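Long-range contact in FAD dependent oxidoreductase domain-containing protein (Deinococcus radiodurans R1, PDB 3C4N), which binds ADP and is probably an FAD-dependent oxidoreductase whose substrate and reaction are not known: residues G132-D144 against L151-D163. Residues are numbered along the deposited sequence; the frame is centred on the assembly and turned at random.
Sequences GSGLTPTLDALAD and LLDPARLPVARVD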
ATOM      1  N   GLY A 132      -9.968 -46.955 -20.029  1.00 74.38           N
ATOM      2  CA  GLY A 132     -11.061 -46.185 -19.461  1.00 76.51           C
ATOM      3  C   GLY A 132     -11.607 -45.131 -20.409  1.00 78.91           C
ATOM      4  O   GLY A 132     -11.838 -45.407 -21.587  1.00 82.92           O
ATOM      5  N   SER A 133     -11.810 -43.919 -19.896  1.00 76.97           N
ATOM      6  CA  SER A 133     -12.332 -42.813 -20.694  1.00 74.29           C
ATOM      7  C   SER A 133     -11.335 -42.413 -21.784  1.00 74.12           C
ATOM      8  O   SER A 133     -10.315 -43.078 -21.975  1.00 77.49           O
ATOM      9  CB  SER A 133     -12.630 -41.611 -19.789  1.00 73.16           C
ATOM     10  OG  SER A 133     -13.274 -40.570 -20.503  1.00 73.91           O
ATOM     11  N   GLY A 134     -11.629 -41.323 -22.490  1.00 70.54           N
ATOM     12  CA  GLY A 134     -10.749 -40.867 -23.555  1.00 64.20           C
ATOM     13  C   GLY A 134      -9.369 -40.448 -23.077  1.00 60.49           C
ATOM     14  O   GLY A 134      -9.138 -39.278 -22.771  1.00 56.71           O
ATOM     15  N   LEU A 135      -8.449 -41.406 -23.017  1.00 56.80           N
ATOM     16  CA  LEU A 135      -7.082 -41.150 -22.577  1.00 55.40           C
ATOM     17  C   LEU A 135      -6.173 -40.894 -23.771  1.00 57.19           C
ATOM     18  O   LEU A 135      -6.630 -40.827 -24.911  1.00 62.96           O
ATOM     19  CB  LEU A 135      -6.554 -42.347 -21.790  1.00 55.44           C
ATOM     20  CG  LEU A 135      -7.414 -42.772 -20.601  1.00 62.78           C
ATOM     21  CD1 LEU A 135      -6.957 -44.131 -20.081  1.00 66.65           C
ATOM     22  CD2 LEU A 135      -7.325 -41.708 -19.518  1.00 64.48           C
ATOM     23  N   THR A 136      -4.878 -40.771 -23.506  1.00 51.43           N
ATOM     24  CA  THR A 136      -3.919 -40.519 -24.563  1.00 49.35           C
ATOM     25  C   THR A 136      -2.579 -41.146 -24.197  1.00 51.84           C
ATOM     26  O   THR A 136      -2.093 -40.995 -23.074  1.00 47.18           O
ATOM     27  CB  THR A 136      -3.734 -38.994 -24.787  1.00 53.41           C
ATOM     28  OG1 THR A 136      -5.008 -38.390 -25.049  1.00 48.08           O
ATOM     29  CG2 THR A 136      -2.803 -38.729 -25.966  1.00 44.04           C
ATOM     30  N   PRO A 137      -1.973 -41.881 -25.143  1.00 54.08           N
ATOM     31  CA  PRO A 137      -0.681 -42.527 -24.898  1.00 52.13           C
ATOM     32  C   PRO A 137       0.391 -41.481 -24.634  1.00 50.62           C
ATOM     33  O   PRO A 137       0.649 -40.614 -25.471  1.00 51.76           O
ATOM     34  CB  PRO A 137      -0.435 -43.305 -26.188  1.00 49.18           C
ATOM     35  CG  PRO A 137      -1.098 -42.444 -27.221  1.00 56.94           C
ATOM     36  CD  PRO A 137      -2.405 -42.097 -26.536  1.00 55.29           C
ATOM     37  N   THR A 138       1.002 -41.570 -23.458  1.00 48.42           N
ATOM     38  CA  THR A 138       2.051 -40.648 -23.038  1.00 40.59           C
ATOM     39  C   THR A 138       3.074 -40.428 -24.143  1.00 41.41           C
ATOM     40  O   THR A 138       3.582 -39.322 -24.319  1.00 40.67           O
ATOM     41  CB  THR A 138       2.784 -41.188 -21.805  1.00 38.48           C
ATOM     42  OG1 THR A 138       1.832 -41.748 -20.891  1.00 41.73           O
ATOM     43  CG2 THR A 138       3.539 -40.076 -21.112  1.00 43.08           C
ATOM     44  N   LEU A 139       3.376 -41.491 -24.882  1.00 43.71           N
ATOM     45  CA  LEU A 139       4.344 -41.416 -25.969  1.00 45.78           C
ATOM     46  C   LEU A 139       3.985 -40.337 -26.985  1.00 45.53           C
ATOM     47  O   LEU A 139       4.856 -39.625 -27.489  1.00 45.13           O
ATOM     48  CB  LEU A 139       4.453 -42.778 -26.664  1.00 46.79           C
ATOM     49  CG  LEU A 139       5.540 -43.738 -26.179  1.00 47.26           C
ATOM     50  CD1 LEU A 139       5.555 -43.811 -24.660  1.00 54.26           C
ATOM     51  CD2 LEU A 139       5.294 -45.108 -26.785  1.00 48.07           C
ATOM     52  N   ASP A 140       2.697 -40.219 -27.280  1.00 45.67           N
ATOM     53  CA  ASP A 140       2.206 -39.238 -28.242  1.00 45.02           C
ATOM     54  C   ASP A 140       1.995 -37.877 -27.595  1.00 44.41           C
ATOM     55  O   ASP A 140       2.228 -36.844 -28.221  1.00 43.03           O
ATOM     56  CB  ASP A 140       0.896 -39.737 -28.855  1.00 49.35           C
ATOM     57  CG  ASP A 140       1.083 -40.991 -29.692  1.00 56.00           C
ATOM     58  OD1 ASP A 140       0.111 -41.766 -29.839  1.00 60.08           O
ATOM     59  OD2 ASP A 140       2.201 -41.199 -30.210  1.00 60.98           O
ATOM     60  N   ALA A 141       1.554 -37.889 -26.339  1.00 46.46           N
ATOM     61  CA  ALA A 141       1.305 -36.662 -25.576  1.00 44.31           C
ATOM     62  C   ALA A 141       2.583 -35.841 -25.413  1.00 40.39           C
ATOM     63  O   ALA A 141       2.568 -34.614 -25.513  1.00 36.57           O
ATOM     64  CB  ALA A 141       0.733 -37.013 -24.207  1.00 41.18           C
ATOM     65  N   LEU A 142       3.687 -36.534 -25.154  1.00 43.37           N
ATOM     66  CA  LEU A 142       4.982 -35.890 -24.983  1.00 46.45           C
ATOM     67  C   LEU A 142       5.769 -35.902 -26.294  1.00 47.12           C
ATOM     68  O   LEU A 142       6.998 -35.864 -26.297  1.00 48.64           O
ATOM     69  CB  LEU A 142       5.765 -36.597 -23.872  1.00 35.30           C
ATOM     70  CG  LEU A 142       5.586 -36.082 -22.442  1.00 38.83           C
ATOM     71  CD1 LEU A 142       4.264 -35.357 -22.301  1.00 40.20           C
ATOM     72  CD2 LEU A 142       5.681 -37.244 -21.462  1.00 31.19           C
ATOM     73  N   ALA A 143       5.044 -35.953 -27.406  1.00 48.81           N
ATOM     74  CA  ALA A 143       5.660 -35.963 -28.721  1.00 47.06           C
ATOM     75  C   ALA A 143       6.661 -34.833 -28.853  1.00 46.48           C
ATOM     76  O   ALA A 143       7.857 -35.071 -28.986  1.00 51.05           O
ATOM     77  CB  ALA A 143       4.599 -35.836 -29.801  1.00 54.16           C
ATOM     78  N   ASP A 144       6.183 -33.596 -28.809  1.00 47.14           N
ATOM     79  CA  ASP A 144       7.095 -32.471 -28.954  1.00 54.28           C
ATOM     80  C   ASP A 144       7.608 -31.935 -27.622  1.00 51.46           C
ATOM     81  O   ASP A 144       8.061 -30.795 -27.534  1.00 53.15           O
ATOM     82  CB  ASP A 144       6.431 -31.339 -29.736  1.00 57.23           C
ATOM     83  CG  ASP A 144       7.433 -30.535 -30.547  1.00 59.63           C
ATOM     84  OD1 ASP A 144       7.185 -29.337 -30.793  1.00 59.75           O
ATOM     85  OD2 ASP A 144       8.470 -31.110 -30.947  1.00 61.19           O
ATOM     86  N   LEU A 151      11.737 -37.453 -17.552  1.00 27.25           N
ATOM     87  CA  LEU A 151      11.425 -37.425 -16.130  1.00 25.18           C
ATOM     88  C   LEU A 151      10.762 -38.717 -15.684  1.00 28.94           C
ATOM     89  O   LEU A 151      10.882 -39.122 -14.529  1.00 35.10           O
ATOM     90  CB  LEU A 151      10.493 -36.259 -15.815  1.00 13.82           C
ATOM     91  CG  LEU A 151      10.963 -34.868 -16.213  1.00 28.44           C
ATOM     92  CD1 LEU A 151       9.840 -33.881 -15.922  1.00 27.01           C
ATOM     93  CD2 LEU A 151      12.227 -34.491 -15.449  1.00 20.17           C
ATOM     94  N   LEU A 152      10.068 -39.367 -16.609  1.00 28.89           N
ATOM     95  CA  LEU A 152       9.341 -40.580 -16.277  1.00 33.97           C
ATOM     96  C   LEU A 152       9.727 -41.817 -17.052  1.00 34.72           C
ATOM     97  O   LEU A 152      10.627 -41.804 -17.891  1.00 33.93           O
ATOM     98  CB  LEU A 152       7.835 -40.353 -16.457  1.00 37.02           C
ATOM     99  CG  LEU A 152       7.385 -39.060 -17.135  1.00 28.96           C
ATOM    100  CD1 LEU A 152       6.041 -39.242 -17.820  1.00 36.26           C
ATOM    101  CD2 LEU A 152       7.310 -37.972 -16.092  1.00 31.71           C
ATOM    102  N   ASP A 153       9.017 -42.894 -16.750  1.00 40.06           N
ATOM    103  CA  ASP A 153       9.226 -44.164 -17.413  1.00 41.95           C
ATOM    104  C   ASP A 153       7.937 -44.466 -18.183  1.00 38.24           C
ATOM    105  O   ASP A 153       6.924 -44.839 -17.599  1.00 34.22           O
ATOM    106  CB  ASP A 153       9.501 -45.255 -16.380  1.00 46.20           C
ATOM    107  CG  ASP A 153       9.708 -46.610 -17.014  1.00 45.59           C
ATOM    108  OD1 ASP A 153       8.761 -47.114 -17.656  1.00 45.97           O
ATOM    109  OD2 ASP A 153      10.818 -47.162 -16.874  1.00 44.95           O
ATOM    110  N   PRO A 154       7.963 -44.290 -19.510  1.00 41.02           N
ATOM    111  CA  PRO A 154       6.818 -44.532 -20.394  1.00 44.94           C
ATOM    112  C   PRO A 154       6.077 -45.841 -20.138  1.00 47.74           C
ATOM    113  O   PRO A 154       4.861 -45.909 -20.320  1.00 55.47           O
ATOM    114  CB  PRO A 154       7.447 -44.497 -21.781  1.00 49.62           C
ATOM    115  CG  PRO A 154       8.538 -43.471 -21.614  1.00 50.66           C
ATOM    116  CD  PRO A 154       9.138 -43.840 -20.277  1.00 40.99           C
ATOM    117  N   ALA A 155       6.796 -46.877 -19.714  1.00 44.50           N
ATOM    118  CA  ALA A 155       6.173 -48.180 -19.458  1.00 42.81           C
ATOM    119  C   ALA A 155       5.286 -48.206 -18.212  1.00 37.37           C
ATOM    120  O   ALA A 155       4.197 -48.777 -18.233  1.00 29.11           O
ATOM    121  CB  ALA A 155       7.253 -49.258 -19.352  1.00 48.59           C
ATOM    122  N   ARG A 156       5.752 -47.590 -17.130  1.00 37.52           N
ATOM    123  CA  ARG A 156       4.985 -47.555 -15.885  1.00 36.35           C
ATOM    124  C   ARG A 156       3.900 -46.462 -15.908  1.00 35.32           C
ATOM    125  O   ARG A 156       3.033 -46.418 -15.037  1.00 30.46           O
ATOM    126  CB  ARG A 156       5.932 -47.345 -14.699  1.00 38.21           C
ATOM    127  CG  ARG A 156       7.209 -48.191 -14.773  1.00 41.10           C
ATOM    128  CD  ARG A 156       8.119 -47.941 -13.579  1.00 49.29           C
ATOM    129  NE  ARG A 156       7.845 -48.859 -12.480  1.00 52.03           N
ATOM    130  CZ  ARG A 156       8.498 -49.998 -12.285  1.00 51.25           C
ATOM    131  NH1 ARG A 156       9.472 -50.358 -13.110  1.00 47.19           N
ATOM    132  NH2 ARG A 156       8.161 -50.788 -11.276  1.00 43.74           N
ATOM    133  N   LEU A 157       3.958 -45.589 -16.911  1.00 30.77           N
ATOM    134  CA  LEU A 157       2.987 -44.508 -17.078  1.00 35.15           C
ATOM    135  C   LEU A 157       2.737 -44.343 -18.574  1.00 38.84           C
ATOM    136  O   LEU A 157       3.011 -43.289 -19.150  1.00 47.28           O
ATOM    137  CB  LEU A 157       3.530 -43.192 -16.505  1.00 37.22           C
ATOM    138  CG  LEU A 157       3.643 -43.038 -14.984  1.00 45.09           C
ATOM    139  CD1 LEU A 157       4.384 -41.751 -14.648  1.00 36.77           C
ATOM    140  CD2 LEU A 157       2.250 -43.034 -14.361  1.00 38.43           C
ATOM    141  N   PRO A 158       2.203 -45.388 -19.220  1.00 33.30           N
ATOM    142  CA  PRO A 158       1.907 -45.408 -20.653  1.00 29.56           C
ATOM    143  C   PRO A 158       0.845 -44.423 -21.139  1.00 35.70           C
ATOM    144  O   PRO A 158       1.008 -43.792 -22.184  1.00 35.56           O
ATOM    145  CB  PRO A 158       1.494 -46.858 -20.886  1.00 32.06           C
ATOM    146  CG  PRO A 158       0.792 -47.200 -19.624  1.00 32.70           C
ATOM    147  CD  PRO A 158       1.712 -46.615 -18.569  1.00 31.80           C
ATOM    148  N   VAL A 159      -0.239 -44.291 -20.379  1.00 34.55           N
ATOM    149  CA  VAL A 159      -1.335 -43.408 -20.760  1.00 36.01           C
ATOM    150  C   VAL A 159      -1.543 -42.204 -19.832  1.00 39.64           C
ATOM    151  O   VAL A 159      -1.015 -42.155 -18.720  1.00 34.53           O
ATOM    152  CB  VAL A 159      -2.658 -44.197 -20.837  1.00 38.69           C
ATOM    153  CG1 VAL A 159      -2.517 -45.365 -21.826  1.00 27.16           C
ATOM    154  CG2 VAL A 159      -3.038 -44.709 -19.445  1.00 29.78           C
ATOM    155  N   ALA A 160      -2.332 -41.239 -20.299  1.00 38.48           N
ATOM    156  CA  ALA A 160      -2.619 -40.044 -19.518  1.00 44.22           C
ATOM    157  C   ALA A 160      -3.941 -39.390 -19.921  1.00 45.63           C
ATOM    158  O   ALA A 160      -4.513 -39.691 -20.971  1.00 46.92           O
ATOM    159  CB  ALA A 160      -1.481 -39.037 -19.674  1.00 34.63           C
ATOM    160  N   ARG A 161      -4.419 -38.492 -19.066  1.00 43.37           N
ATOM    161  CA  ARG A 161      -5.647 -37.749 -19.316  1.00 36.93           C
ATOM    162  C   ARG A 161      -5.171 -36.320 -19.595  1.00 32.81           C
ATOM    163  O   ARG A 161      -4.780 -35.598 -18.678  1.00 33.17           O
ATOM    164  CB  ARG A 161      -6.545 -37.795 -18.074  1.00 41.33           C
ATOM    165  CG  ARG A 161      -7.773 -36.877 -18.105  1.00 41.49           C
ATOM    166  CD  ARG A 161      -9.062 -37.636 -18.402  1.00 41.67           C
ATOM    167  NE  ARG A 161      -9.165 -38.861 -17.613  1.00 48.47           N
ATOM    168  CZ  ARG A 161      -9.094 -38.916 -16.286  1.00 49.04           C
ATOM    169  NH1 ARG A 161      -8.927 -37.808 -15.577  1.00 45.71           N
ATOM    170  NH2 ARG A 161      -9.159 -40.089 -15.667  1.00 46.12           N
ATOM    171  N   VAL A 162      -5.178 -35.930 -20.864  1.00 23.75           N
ATOM    172  CA  VAL A 162      -4.729 -34.599 -21.261  1.00 28.23           C
ATOM    173  C   VAL A 162      -5.794 -33.512 -21.128  1.00 26.87           C
ATOM    174  O   VAL A 162      -6.968 -33.750 -21.403  1.00 29.47           O
ATOM    175  CB  VAL A 162      -4.271 -34.576 -22.735  1.00 32.67           C
ATOM    176  CG1 VAL A 162      -3.708 -33.204 -23.077  1.00 34.82           C
ATOM    177  CG2 VAL A 162      -3.243 -35.666 -22.990  1.00 31.47           C
ATOM    178  N   ASP A 163      -5.377 -32.321 -20.712  1.00 21.42           N
ATOM    179  CA  ASP A 163      -6.294 -31.186 -20.603  1.00 26.48           C
ATOM    180  C   ASP A 163      -5.674 -30.064 -21.420  1.00 25.52           C
ATOM    181  O   ASP A 163      -4.783 -29.359 -20.951  1.00 32.84           O
ATOM    182  CB  ASP A 163      -6.479 -30.741 -19.146  1.00 23.56           C
ATOM    183  CG  ASP A 163      -7.143 -29.372 -19.031  1.00 29.45           C
ATOM    184  OD1 ASP A 163      -7.566 -28.812 -20.067  1.00 17.43           O
ATOM    185  OD2 ASP A 163      -7.235 -28.847 -17.900  1.00 26.79           O
TER
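A short antiparallel strand pairing, in which the two-residue strand 136-137 lies along the edge of strand 159-163, joins these segments. Thr136 and Ala160 form a hydrogen-bonded pair: Thr136 N gives to Ala160 O and Ala160 N returns a bond to Thr136 O, each 2.8 Å. Pro137 follows as a non-hydrogen-bonded pair with Val159, a place that suits proline because pairing with Val159 asks no amide hydrogen of it. Pro137 is also the N-cap of helix 138-141, so the strand turns directly into the helix. At this junction Thr138 N donates to Pro158 O at 2.6 Å, carrying the backbone pairing into the first turn. The Thr138 hydroxyl sits between the carbonyls of Leu157 and Pro158, but its modelled position is doubtful.

Strand 159-163 also pairs with strand 118-127, so 136-137 is a marginal strand of the large mixed sheet, remote from the ADP pocket. Thr136 and Ala160 share one face; the buried Ala160 keeps its small CB 4.0 Å from Thr136 O, where a methyl is enough. Val162 CG2, set beside its own backbone N with CG1 anti to that N (chi1 -175°), is the branch that meets Thr136 CB at 3.8 Å, and Ala141 CB approaches the same methyl from the helix. Pro137 and Val159 take the other face. Just before the strand, Leu135 puts CD1 4.0 Å from Val159 CG2, and Leu135 CD2 lies 3.9 Å from Arg161 NE, a nitrogen buried without a polar partner.

Beyond the strands, Leu139 CD1 presses on Pro154 CB (3.5 Å), the two side chains crossing at about a right angle. Leu142 CD2 reaches Leu152 CD1, and Leu124 and Leu126 of strand 118-127 extend this apolar layer.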